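Local coordinates for protein sphingomyelinase C (Streptomyces griseocarneus, PDB 7CNE) that belongs to the DNase I-like endonuclease/exonuclease/phosphatase family, a two-sheet alpha/beta fold, and goes by the name of a bacterial sphingomyelinase, at residues Glu114-Asn119 with Asp175-Ala180; Lys130-Val135 with Phe171-Ala176; Ala65-Ala68 with Tyr73-Pro76; Thr17-Thr22 with Asp61-Ala66. All blocks are in the same frame, centred on the assembly; numbering follows the deposited sequence. Where two conformers were deposited one is given.

Interaction 1 of 4, residues Glu114-Asn119 with Asp175-Ala180; sequences EQVIFN and DAFLDA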
loop_
_atom_site.group_PDB
_atom_site.type_symbol
_atom_site.label_atom_id
_atom_site.label_comp_id
_atom_site.label_asym_id
_atom_site.label_seq_id
_atom_site.Cartn_x
_atom_site.Cartn_y
_atom_site.Cartn_z
ATOM N N GLU A 114 8.389 5.706 11.650
ATOM C CA GLU A 114 7.701 5.003 12.726
ATOM C C GLU A 114 6.646 4.087 12.136
ATOM O O GLU A 114 6.228 4.242 10.984
ATOM C CB GLU A 114 6.987 5.944 13.714
ATOM C CG GLU A 114 7.658 7.259 13.983
ATOM C CD GLU A 114 6.857 8.116 14.946
ATOM O OE1 GLU A 114 5.815 7.639 15.461
ATOM O OE2 GLU A 114 7.283 9.264 15.195
ATOM N N GLN A 115 6.184 3.152 12.960
ATOM C CA GLN A 115 5.073 2.298 12.597
ATOM C C GLN A 115 4.012 2.406 13.683
ATOM O O GLN A 115 4.316 2.661 14.852
ATOM C CB GLN A 115 5.522 0.831 12.410
ATOM C CG GLN A 115 5.981 0.166 13.692
ATOM C CD GLN A 115 6.302 -1.300 13.511
ATOM O OE1 GLN A 115 5.957 -1.908 12.494
ATOM N NE2 GLN A 115 6.964 -1.883 14.502
ATOM N N VAL A 116 2.764 2.227 13.280
ATOM C CA VAL A 116 1.638 2.195 14.202
ATOM C C VAL A 116 0.746 1.047 13.756
ATOM O O VAL A 116 0.355 0.985 12.587
ATOM C CB VAL A 116 0.864 3.531 14.216
ATOM C CG1 VAL A 116 -0.322 3.473 15.176
ATOM C CG2 VAL A 116 1.800 4.722 14.551
ATOM N N ILE A 117 0.454 0.130 14.668
ATOM C CA ILE A 117 -0.455 -0.984 14.397
ATOM C C ILE A 117 -1.883 -0.510 14.666
ATOM O O ILE A 117 -2.141 0.205 15.641
ATOM C CB ILE A 117 -0.080 -2.214 15.253
ATOM C CG1 ILE A 117 1.392 -2.602 15.044
ATOM C CG2 ILE A 117 -1.054 -3.405 15.049
ATOM C CD1 ILE A 117 1.882 -2.584 13.618
ATOM N N PHE A 118 -2.808 -0.877 13.784
ATOM C CA PHE A 118 -4.185 -0.396 13.887
ATOM C C PHE A 118 -4.836 -0.842 15.194
ATOM O O PHE A 118 -4.653 -1.974 15.648
ATOM C CB PHE A 118 -5.015 -0.910 12.707
ATOM C CG PHE A 118 -4.737 -0.200 11.425
ATOM C CD1 PHE A 118 -4.744 1.192 11.375
ATOM C CD2 PHE A 118 -4.472 -0.911 10.263
ATOM C CE1 PHE A 118 -4.491 1.857 10.189
ATOM C CE2 PHE A 118 -4.214 -0.246 9.071
ATOM C CZ PHE A 118 -4.216 1.141 9.038
ATOM N N ASN A 119 -5.600 0.063 15.800
ATOM C CA ASN A 119 -6.353 -0.270 17.003
ATOM C C ASN A 119 -7.648 -1.000 16.692
ATOM O O ASN A 119 -8.202 -1.658 17.583
ATOM C CB ASN A 119 -6.666 1.001 17.801
ATOM C CG ASN A 119 -5.426 1.671 18.328
ATOM O OD1 ASN A 119 -4.430 1.006 18.610
ATOM N ND2 ASN A 119 -5.473 2.998 18.468
ATOM N N ASP A 175 -5.610 9.923 10.870
ATOM C CA ASP A 175 -5.875 11.353 11.014
ATOM C C ASP A 175 -5.469 11.858 12.396
ATOM O O ASP A 175 -4.827 12.911 12.525
ATOM C CB ASP A 175 -7.359 11.629 10.742
ATOM C CG ASP A 175 -7.766 13.063 11.068
ATOM O OD1 ASP A 175 -7.169 14.013 10.511
ATOM O OD2 ASP A 175 -8.686 13.227 11.898
ATOM N N ALA A 176 -5.828 11.116 13.446
ATOM C CA ALA A 176 -5.498 11.568 14.794
ATOM C C ALA A 176 -3.993 11.539 15.023
ATOM O O ALA A 176 -3.429 12.453 15.643
ATOM C CB ALA A 176 -6.236 10.711 15.826
ATOM N N PHE A 177 -3.322 10.507 14.506
ATOM C CA PHE A 177 -1.865 10.438 14.585
ATOM C C PHE A 177 -1.219 11.648 13.911
ATOM O O PHE A 177 -0.307 12.276 14.467
ATOM C CB PHE A 177 -1.384 9.124 13.947
ATOM C CG PHE A 177 0.120 9.012 13.830
ATOM C CD1 PHE A 177 0.859 8.407 14.830
ATOM C CD2 PHE A 177 0.786 9.504 12.714
ATOM C CE1 PHE A 177 2.243 8.304 14.735
ATOM C CE2 PHE A 177 2.177 9.411 12.607
ATOM C CZ PHE A 177 2.905 8.807 13.614
ATOM N N LEU A 178 -1.677 11.991 12.704
ATOM C CA LEU A 178 -1.045 13.087 11.977
ATOM C C LEU A 178 -1.316 14.425 12.655
ATOM O O LEU A 178 -0.442 15.297 12.691
ATOM C CB LEU A 178 -1.539 13.101 10.534
ATOM C CG LEU A 178 -1.018 11.909 9.727
ATOM C CD1 LEU A 178 -1.752 11.832 8.401
ATOM C CD2 LEU A 178 0.501 12.017 9.499
ATOM N N ASP A 179 -2.523 14.600 13.192
ATOM C CA ASP A 179 -2.865 15.841 13.881
ATOM C C ASP A 179 -1.974 16.064 15.101
ATOM O O ASP A 179 -1.469 17.175 15.324
ATOM C CB ASP A 179 -4.345 15.804 14.270
ATOM C CG ASP A 179 -4.826 17.119 14.839
ATOM O OD1 ASP A 179 -5.132 17.162 16.045
ATOM O OD2 ASP A 179 -4.847 18.120 14.087
ATOM N N ALA A 180 -1.753 15.008 15.888
ATOM C CA ALA A 180 -0.919 15.086 17.080
ATOM C C ALA A 180 0.537 15.394 16.757
ATOM O O ALA A 180 1.256 15.897 17.626
ATOM C CB ALA A 180 -1.017 13.778 17.870
#

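Interaction 2 of 4, residues Lys130-Val135 with Phe171-Ala176; sequences KGFAYV and FRQIDA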
loop_
_atom_site.group_PDB
_atom_site.type_symbol
_atom_site.label_atom_id
_atom_site.label_comp_id
_atom_site.label_asym_id
_atom_site.label_seq_id
_atom_site.Cartn_x
_atom_site.Cartn_y
_atom_site.Cartn_z
ATOM N N LYS A 130 -1.339 -5.591 11.165
ATOM C CA LYS A 130 -1.682 -4.615 10.140
ATOM C C LYS A 130 -1.617 -3.211 10.727
ATOM O O LYS A 130 -1.985 -2.985 11.883
ATOM C CB LYS A 130 -3.080 -4.902 9.578
ATOM C CG LYS A 130 -3.132 -6.038 8.543
ATOM C CD LYS A 130 -2.480 -5.590 7.235
ATOM C CE LYS A 130 -2.343 -6.740 6.253
ATOM N NZ LYS A 130 -3.572 -6.952 5.450
ATOM N N GLY A 131 -1.127 -2.260 9.936
ATOM C CA GLY A 131 -0.945 -0.922 10.453
ATOM C C GLY A 131 -0.451 0.045 9.406
ATOM O O GLY A 131 -0.701 -0.154 8.212
ATOM N N PHE A 132 0.244 1.100 9.826
ATOM C CA PHE A 132 0.786 2.047 8.868
ATOM C C PHE A 132 2.201 2.451 9.256
ATOM O O PHE A 132 2.606 2.361 10.420
ATOM C CB PHE A 132 -0.115 3.297 8.696
ATOM C CG PHE A 132 -0.396 4.076 9.963
ATOM C CD1 PHE A 132 -1.489 3.763 10.764
ATOM C CD2 PHE A 132 0.385 5.165 10.313
ATOM C CE1 PHE A 132 -1.767 4.498 11.904
ATOM C CE2 PHE A 132 0.098 5.910 11.463
ATOM C CZ PHE A 132 -0.982 5.568 12.251
ATOM N N ALA A 133 2.964 2.843 8.241
ATOM C CA ALA A 133 4.283 3.420 8.420
ATOM C C ALA A 133 4.185 4.922 8.214
ATOM O O ALA A 133 3.480 5.384 7.317
ATOM C CB ALA A 133 5.286 2.828 7.426
ATOM N N TYR A 134 4.900 5.677 9.043
ATOM C CA TYR A 134 4.981 7.129 8.924
ATOM C C TYR A 134 6.425 7.498 8.646
ATOM O O TYR A 134 7.303 7.180 9.450
ATOM C CB TYR A 134 4.510 7.814 10.205
ATOM C CG TYR A 134 4.754 9.304 10.257
ATOM C CD1 TYR A 134 4.034 10.172 9.440
ATOM C CD2 TYR A 134 5.667 9.853 11.156
ATOM C CE1 TYR A 134 4.224 11.533 9.496
ATOM C CE2 TYR A 134 5.878 11.228 11.209
ATOM C CZ TYR A 134 5.150 12.057 10.377
ATOM O OH TYR A 134 5.325 13.421 10.428
ATOM N N VAL A 135 6.678 8.169 7.522
ATOM C CA VAL A 135 8.031 8.594 7.189
ATOM C C VAL A 135 8.043 10.091 6.928
ATOM O O VAL A 135 7.105 10.643 6.343
ATOM C CB VAL A 135 8.625 7.829 5.984
ATOM C CG1 VAL A 135 8.607 6.357 6.262
ATOM C CG2 VAL A 135 7.892 8.150 4.693
ATOM N N PHE A 171 -8.853 4.946 9.261
ATOM C CA PHE A 171 -8.565 6.247 8.660
ATOM C C PHE A 171 -8.562 7.348 9.717
ATOM O O PHE A 171 -7.723 8.258 9.677
ATOM C CB PHE A 171 -9.585 6.574 7.562
ATOM C CG PHE A 171 -9.632 5.570 6.434
ATOM C CD1 PHE A 171 -8.461 5.043 5.897
ATOM C CD2 PHE A 171 -10.861 5.167 5.897
ATOM C CE1 PHE A 171 -8.505 4.113 4.832
ATOM C CE2 PHE A 171 -10.921 4.244 4.840
ATOM C CZ PHE A 171 -9.730 3.711 4.312
ATOM N N ARG A 172 -9.491 7.284 10.682
ATOM C CA ARG A 172 -9.496 8.308 11.733
ATOM C C ARG A 172 -8.312 8.151 12.684
ATOM O O ARG A 172 -7.812 9.150 13.219
ATOM C CB ARG A 172 -10.822 8.285 12.501
ATOM C CG ARG A 172 -11.988 8.804 11.660
ATOM C CD ARG A 172 -13.256 9.061 12.480
ATOM N NE ARG A 172 -14.429 9.089 11.617
ATOM C CZ ARG A 172 -15.688 9.075 12.040
ATOM N NH1 ARG A 172 -15.967 9.024 13.345
ATOM N NH2 ARG A 172 -16.670 9.100 11.146
ATOM N N GLN A 173 -7.835 6.924 12.896
ATOM C CA GLN A 173 -6.633 6.746 13.704
ATOM C C GLN A 173 -5.426 7.395 13.036
ATOM O O GLN A 173 -4.587 8.010 13.708
ATOM C CB GLN A 173 -6.368 5.257 13.955
ATOM C CG GLN A 173 -5.170 5.028 14.905
ATOM C CD GLN A 173 -4.759 3.561 15.056
ATOM O OE1 GLN A 173 -5.478 2.649 14.647
ATOM N NE2 GLN A 173 -3.599 3.337 15.659
ATOM N N ILE A 174 -5.320 7.255 11.712
ATOM C CA ILE A 174 -4.253 7.906 10.957
ATOM C C ILE A 174 -4.389 9.418 11.068
ATOM O O ILE A 174 -3.416 10.134 11.337
ATOM C CB ILE A 174 -4.284 7.439 9.490
ATOM C CG1 ILE A 174 -3.815 5.986 9.378
ATOM C CG2 ILE A 174 -3.445 8.377 8.575
ATOM C CD1 ILE A 174 -4.187 5.339 8.072
ATOM N N ASP A 175 -5.610 9.923 10.870
ATOM C CA ASP A 175 -5.875 11.353 11.014
ATOM C C ASP A 175 -5.469 11.858 12.396
ATOM O O ASP A 175 -4.827 12.911 12.525
ATOM C CB ASP A 175 -7.359 11.629 10.742
ATOM C CG ASP A 175 -7.766 13.063 11.068
ATOM O OD1 ASP A 175 -7.169 14.013 10.511
ATOM O OD2 ASP A 175 -8.686 13.227 11.898
ATOM N N ALA A 176 -5.828 11.116 13.446
ATOM C CA ALA A 176 -5.498 11.568 14.794
ATOM C C ALA A 176 -3.993 11.539 15.023
ATOM O O ALA A 176 -3.429 12.453 15.643
ATOM C CB ALA A 176 -6.236 10.711 15.826
#

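Interaction 3 of 4, residues Ala65-Ala68 with Tyr73-Pro76; sequences AAAA and YQTP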
loop_
_atom_site.group_PDB
_atom_site.type_symbol
_atom_site.label_atom_id
_atom_site.label_comp_id
_atom_site.label_asym_id
_atom_site.label_seq_id
_atom_site.Cartn_x
_atom_site.Cartn_y
_atom_site.Cartn_z
ATOM N N ALA A 65 16.174 -5.234 -1.385
ATOM C CA ALA A 65 17.557 -5.194 -1.859
ATOM C C ALA A 65 17.630 -4.835 -3.339
ATOM O O ALA A 65 18.480 -4.033 -3.746
ATOM C CB ALA A 65 18.251 -6.535 -1.608
ATOM N N ALA A 66 16.755 -5.416 -4.162
ATOM C CA ALA A 66 16.786 -5.107 -5.589
ATOM C C ALA A 66 16.482 -3.638 -5.844
ATOM O O ALA A 66 16.989 -3.056 -6.812
ATOM C CB ALA A 66 15.799 -5.997 -6.345
ATOM N N ALA A 67 15.680 -3.021 -4.972
ATOM C CA ALA A 67 15.275 -1.628 -5.100
ATOM C C ALA A 67 16.277 -0.646 -4.502
ATOM O O ALA A 67 16.109 0.563 -4.692
ATOM C CB ALA A 67 13.909 -1.430 -4.422
ATOM N N ALA A 68 17.307 -1.126 -3.791
ATOM C CA ALA A 68 18.100 -0.227 -2.950
ATOM C C ALA A 68 18.906 0.777 -3.768
ATOM O O ALA A 68 19.183 1.879 -3.284
ATOM C CB ALA A 68 19.042 -1.022 -2.046
ATOM N N TYR A 73 16.585 4.574 0.760
ATOM C CA TYR A 73 16.129 4.838 2.117
ATOM C C TYR A 73 14.807 4.115 2.327
ATOM O O TYR A 73 13.821 4.389 1.629
ATOM C CB TYR A 73 16.012 6.343 2.345
ATOM C CG TYR A 73 17.296 7.077 1.967
ATOM C CD1 TYR A 73 18.363 7.132 2.855
ATOM C CD2 TYR A 73 17.437 7.706 0.720
ATOM C CE1 TYR A 73 19.540 7.789 2.528
ATOM C CE2 TYR A 73 18.621 8.373 0.377
ATOM C CZ TYR A 73 19.666 8.408 1.295
ATOM O OH TYR A 73 20.845 9.049 0.992
ATOM N N GLN A 74 14.795 3.161 3.255
ATOM C CA GLN A 74 13.666 2.246 3.342
ATOM C C GLN A 74 13.268 2.005 4.792
ATOM O O GLN A 74 14.099 2.056 5.704
ATOM C CB GLN A 74 13.991 0.911 2.654
ATOM C CG GLN A 74 14.645 1.035 1.275
ATOM C CD GLN A 74 14.859 -0.320 0.625
ATOM O OE1 GLN A 74 14.677 -1.348 1.271
ATOM N NE2 GLN A 74 15.211 -0.332 -0.662
ATOM N N THR A 75 11.966 1.722 4.996
ATOM C CA THR A 75 11.499 1.250 6.289
ATOM C C THR A 75 11.553 -0.267 6.338
ATOM O O THR A 75 11.568 -0.929 5.298
ATOM C CB THR A 75 10.064 1.704 6.537
ATOM O OG1 THR A 75 9.169 0.910 5.737
ATOM C CG2 THR A 75 9.903 3.173 6.199
ATOM N N PRO A 76 11.541 -0.855 7.533
ATOM C CA PRO A 76 11.202 -2.278 7.641
ATOM C C PRO A 76 9.783 -2.530 7.138
ATOM O O PRO A 76 9.014 -1.612 6.830
ATOM C CB PRO A 76 11.325 -2.576 9.143
ATOM C CG PRO A 76 12.133 -1.431 9.715
ATOM C CD PRO A 76 11.784 -0.243 8.852
#

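Interaction 4 of 4, residues Thr17-Thr22 with Asp61-Ala66; sequences TFLMST and DGLKAA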
loop_
_atom_site.group_PDB
_atom_site.type_symbol
_atom_site.label_atom_id
_atom_site.label_comp_id
_atom_site.label_asym_id
_atom_site.label_seq_id
_atom_site.Cartn_x
_atom_site.Cartn_y
_atom_site.Cartn_z
ATOM N N THR A 17 1.635 -6.055 -3.661
ATOM C CA THR A 17 2.509 -7.032 -4.306
ATOM C C THR A 17 2.015 -8.471 -4.233
ATOM O O THR A 17 2.573 -9.320 -4.929
ATOM C CB THR A 17 3.908 -7.000 -3.691
ATOM O OG1 THR A 17 3.830 -7.430 -2.324
ATOM C CG2 THR A 17 4.513 -5.598 -3.773
ATOM N N PHE A 18 1.031 -8.779 -3.387
ATOM C CA PHE A 18 0.528 -10.148 -3.236
ATOM C C PHE A 18 1.672 -11.149 -3.019
ATOM O O PHE A 18 1.782 -12.176 -3.699
ATOM C CB PHE A 18 -0.332 -10.542 -4.441
ATOM C CG PHE A 18 -1.045 -11.856 -4.278
ATOM C CD1 PHE A 18 -1.827 -12.098 -3.159
ATOM C CD2 PHE A 18 -0.931 -12.848 -5.243
ATOM C CE1 PHE A 18 -2.490 -13.307 -3.004
ATOM C CE2 PHE A 18 -1.598 -14.062 -5.096
ATOM C CZ PHE A 18 -2.371 -14.291 -3.975
ATOM N N LEU A 19 2.548 -10.834 -2.068
ATOM C CA LEU A 19 3.661 -11.726 -1.739
ATOM C C LEU A 19 3.373 -12.426 -0.413
ATOM O O LEU A 19 3.968 -12.136 0.631
ATOM C CB LEU A 19 4.974 -10.954 -1.691
ATOM C CG LEU A 19 5.464 -10.410 -3.033
ATOM C CD1 LEU A 19 6.684 -9.523 -2.790
ATOM C CD2 LEU A 19 5.774 -11.550 -4.006
ATOM N N MET A 20 2.431 -13.366 -0.478
ATOM C CA MET A 20 2.088 -14.147 0.697
ATOM C C MET A 20 3.272 -15.017 1.106
ATOM O O MET A 20 4.149 -15.345 0.296
ATOM C CB MET A 20 0.858 -15.013 0.428
ATOM C CG MET A 20 -0.362 -14.207 -0.020
ATOM S SD MET A 20 -1.960 -14.819 0.574
ATOM C CE MET A 20 -2.002 -14.091 2.210
ATOM N N SER A 21 3.294 -15.375 2.382
ATOM C CA SER A 21 4.350 -16.223 2.925
ATOM C C SER A 21 4.516 -17.489 2.094
ATOM O O SER A 21 3.533 -18.161 1.755
ATOM C CB SER A 21 4.014 -16.571 4.380
ATOM O OG SER A 21 4.518 -17.847 4.735
ATOM N N THR A 22 5.765 -17.801 1.734
ATOM C CA THR A 22 6.008 -18.980 0.918
ATOM C C THR A 22 5.981 -20.268 1.730
ATOM O O THR A 22 5.794 -21.332 1.148
ATOM C CB THR A 22 7.345 -18.880 0.177
ATOM O OG1 THR A 22 8.404 -18.583 1.103
ATOM C CG2 THR A 22 7.276 -17.798 -0.923
ATOM N N ASP A 61 12.507 -9.161 1.444
ATOM C CA ASP A 61 13.900 -8.742 1.608
ATOM C C ASP A 61 14.609 -8.621 0.258
ATOM O O ASP A 61 15.387 -7.686 0.039
ATOM C CB ASP A 61 14.661 -9.735 2.488
ATOM C CG ASP A 61 14.303 -9.631 3.958
ATOM O OD1 ASP A 61 13.499 -8.750 4.354
ATOM O OD2 ASP A 61 14.847 -10.456 4.722
ATOM N N GLY A 62 14.371 -9.572 -0.649
ATOM C CA GLY A 62 15.013 -9.511 -1.958
ATOM C C GLY A 62 14.554 -8.323 -2.788
ATOM O O GLY A 62 15.358 -7.690 -3.483
ATOM N N LEU A 63 13.257 -8.013 -2.737
ATOM C CA LEU A 63 12.736 -6.845 -3.446
ATOM C C LEU A 63 13.343 -5.558 -2.896
ATOM O O LEU A 63 13.747 -4.667 -3.660
ATOM C CB LEU A 63 11.202 -6.815 -3.343
ATOM C CG LEU A 63 10.373 -5.879 -4.246
ATOM C CD1 LEU A 63 8.890 -6.250 -4.182
ATOM C CD2 LEU A 63 10.529 -4.433 -3.858
ATOM N N LYS A 64 13.380 -5.432 -1.568
ATOM C CA LYS A 64 13.972 -4.253 -0.944
ATOM C C LYS A 64 15.440 -4.110 -1.329
ATOM O O LYS A 64 15.911 -2.997 -1.604
ATOM C CB LYS A 64 13.799 -4.330 0.579
ATOM C CG LYS A 64 12.368 -3.984 1.053
ATOM C CD LYS A 64 12.065 -4.430 2.494
ATOM C CE LYS A 64 13.002 -3.813 3.518
ATOM N NZ LYS A 64 13.092 -2.334 3.367
ATOM N N ALA A 65 16.174 -5.234 -1.385
ATOM C CA ALA A 65 17.557 -5.194 -1.859
ATOM C C ALA A 65 17.630 -4.835 -3.339
ATOM O O ALA A 65 18.480 -4.033 -3.746
ATOM C CB ALA A 65 18.251 -6.535 -1.608
ATOM N N ALA A 66 16.755 -5.416 -4.162
ATOM C CA ALA A 66 16.786 -5.107 -5.589
ATOM C C ALA A 66 16.482 -3.638 -5.844
ATOM O O ALA A 66 16.989 -3.056 -6.812
ATOM C CB ALA A 66 15.799 -5.997 -6.345
#

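Interaction 1 of 4, residues Glu114-Asn119 with Asp175-Ala180
The ring of F177 meets a carboxylate oxygen at its edge and a valine methyl at an oblique angle. E114 OE1 lies close to the ring plane, 3.6 Å from F177 CZ, and the carboxylate stands almost perpendicular to the ring, with 85° between the planes. An oxygen in that place faces the slightly positive C-H rim of the ring, probably a mildly attractive position. V116 CG2 approaches F177 CE1 to 3.6 Å, an ordinary van der Waals distance. F177 reaches both because its CG stands anti to the backbone N (chi1 173°), which carries the ring off the helix toward the strand. E114 and V116 are two residues apart on strand 110-117, so both side chains leave the same side of it. The other carboxylate oxygen, E114 OE2, forms salt bridges with K181 and R112, which should hold the group in its rotation and spread its charge. F177 also packs edge-to-face with F132 and Y134 of strand 131-139. Helix 162-180 thus lies against one surface of the six-stranded sheet, and F177 spans the two adjacent strands 110-117 and 131-139.

Interaction 2 of 4, residues Lys130-Val135 with Phe171-Ala176
F132 of strand 131-139 packs against I174 and Q173 of helix 162-180, a helix-on-sheet contact in the layered alpha/beta fold of the DNase I-like family. Along the strand, G131 comes first and ties its carbonyl to T149 OG1 of the adjoining strand 142-150. F132 follows and supplies the strand's whole share of the contact. Its CG sits between the backbone N and the carbonyl carbon (chi1 57°), and from there the ring extends toward the helix, where one face receives I174. The interaction is CH-pi: I174 CG1 lies 3.8 Å from the centroid of the F132 ring, 23° off the ring normal, and therefore over the face though displaced toward the rim. Q173 comes to the same ring obliquely, with its NE2 4.3 Å from F132 CE1, too far to be more than loose packing. The amide's polar partners are elsewhere, N119 N for OE1 and, weakly, I117 O for NE2, so it links the helix to the chain at the end of strand 110-117. Further on, the hydroxyl of Y134 is hydrogen-bonded to H145 ND1 on strand 142-150. The closest pair across the two segments is I174 CG1 and F132 CD1, 3.5 Å apart, while I174 CD1 stands 4.1 Å from the same F132 CD1.

Interaction 3 of 4, residues Ala65-Ala68 with Tyr73-Pro76
Q74 reaches from the short strand 73-74 to the chain around the C-terminal end of helix 57-66, where A67 and A68 receive the end of its side chain. Its CB points toward segment 65-68, and CG stands anti to the carbonyl carbon (chi1 -46°). Beyond CG the chain is extended (chi2 -177°), so CD is carried nearly as far from the strand as the side chain allows. At the amide the two polar atoms part company. OE1 accepts a hydrogen bond from K64 NZ on the last turns of helix 57-66. NE2 alone makes the approach to the alanines: it lies 3.7 Å from A68 CA and 4.1 Å from both A67 CB and A68 CB, which are van der Waals distances. The hydrogen bond of NE2 goes instead to Y71 O, in the loop joining the two segments. Segment 65-68 has a bond of its own, A68 N to A65 O at 3.1 Å. A67 and Q74 both touch L105 of strand 103-106, which pairs with strand 73-74 at the margin of the seven-stranded sheet, and A67 also touches F43. K64 NZ binds T75 O as well, so one lysine holds the Q74 side chain and the backbone next to it. The chemistry is divided: alanine carbons provide a nonpolar surface beside the amide nitrogen, while K64 and Y71 satisfy its two polar atoms and probably fix which way round the amide lies.

Interaction 4 of 4, residues Thr17-Thr22 with Asp61-Ala66
This is a sparse, wholly apolar helix-to-sheet contact in which L63 of helix 57-66 faces T17 and L19 in the weakly bonded last part of strand 12-19, on one surface of the seven-stranded sheet. The evidence is a small interface, 71 Å² summed over both segments, and methyl groups at loose van der Waals range. One methyl of L63 serves both partners: L63 CD1 lies 4.2 Å from L19 CD1, and T17 CG2 is 4.4 Å from that same L63 CD1. The two leucines run at a slant to one another. With its CG anti to the backbone N (chi1 -167°), L63 stretches away from its helix toward the strand. It thereby bridges the two backbones, whose nearest pair, T17 CA and L63 CA, is 10.3 Å apart. T17 divides its two branches between different surroundings. Its methyl faces the leucine, whereas OG1 is hydrogen-bonded to Q52 O on the adjacent strand 48-54. The surroundings complete the apolar setting: L63 also touches L51 of that strand and F43 of a loop, and T17 packs on L51 and on I37 of helix 30-39. T17 and L19 are two residues apart, and their CB atoms both point toward helix 57-66. All three touching side chains are buried. The association therefore rests on dispersion and the exclusion of water, with no directional bond between the two segments, while the threonine's hydroxyl is satisfied within the sheet.

From the N terminus, interaction 4 comes first, closing the loop from strand 12-19 through helix 30-39 and strand 48-54 to helix 57-66. Interaction 3 starts on the end of that helix, at the shared A65 and A66, and closes a short loop to strand 73-74; K64 of interaction 4 reaches into interaction 3. Both tie helix 57-66 to the seven-stranded sheet. Interactions 1 and 2 follow on the six-stranded sheet: the loop of interaction 2 opens later, on strand 131-139, and nests within that of interaction 1, both ending on helix 162-180. Interactions 2 and 3 touch through V135 CG1 and T75 CG2, 3.4 Å apart, one point of packing between the two halves of the fold.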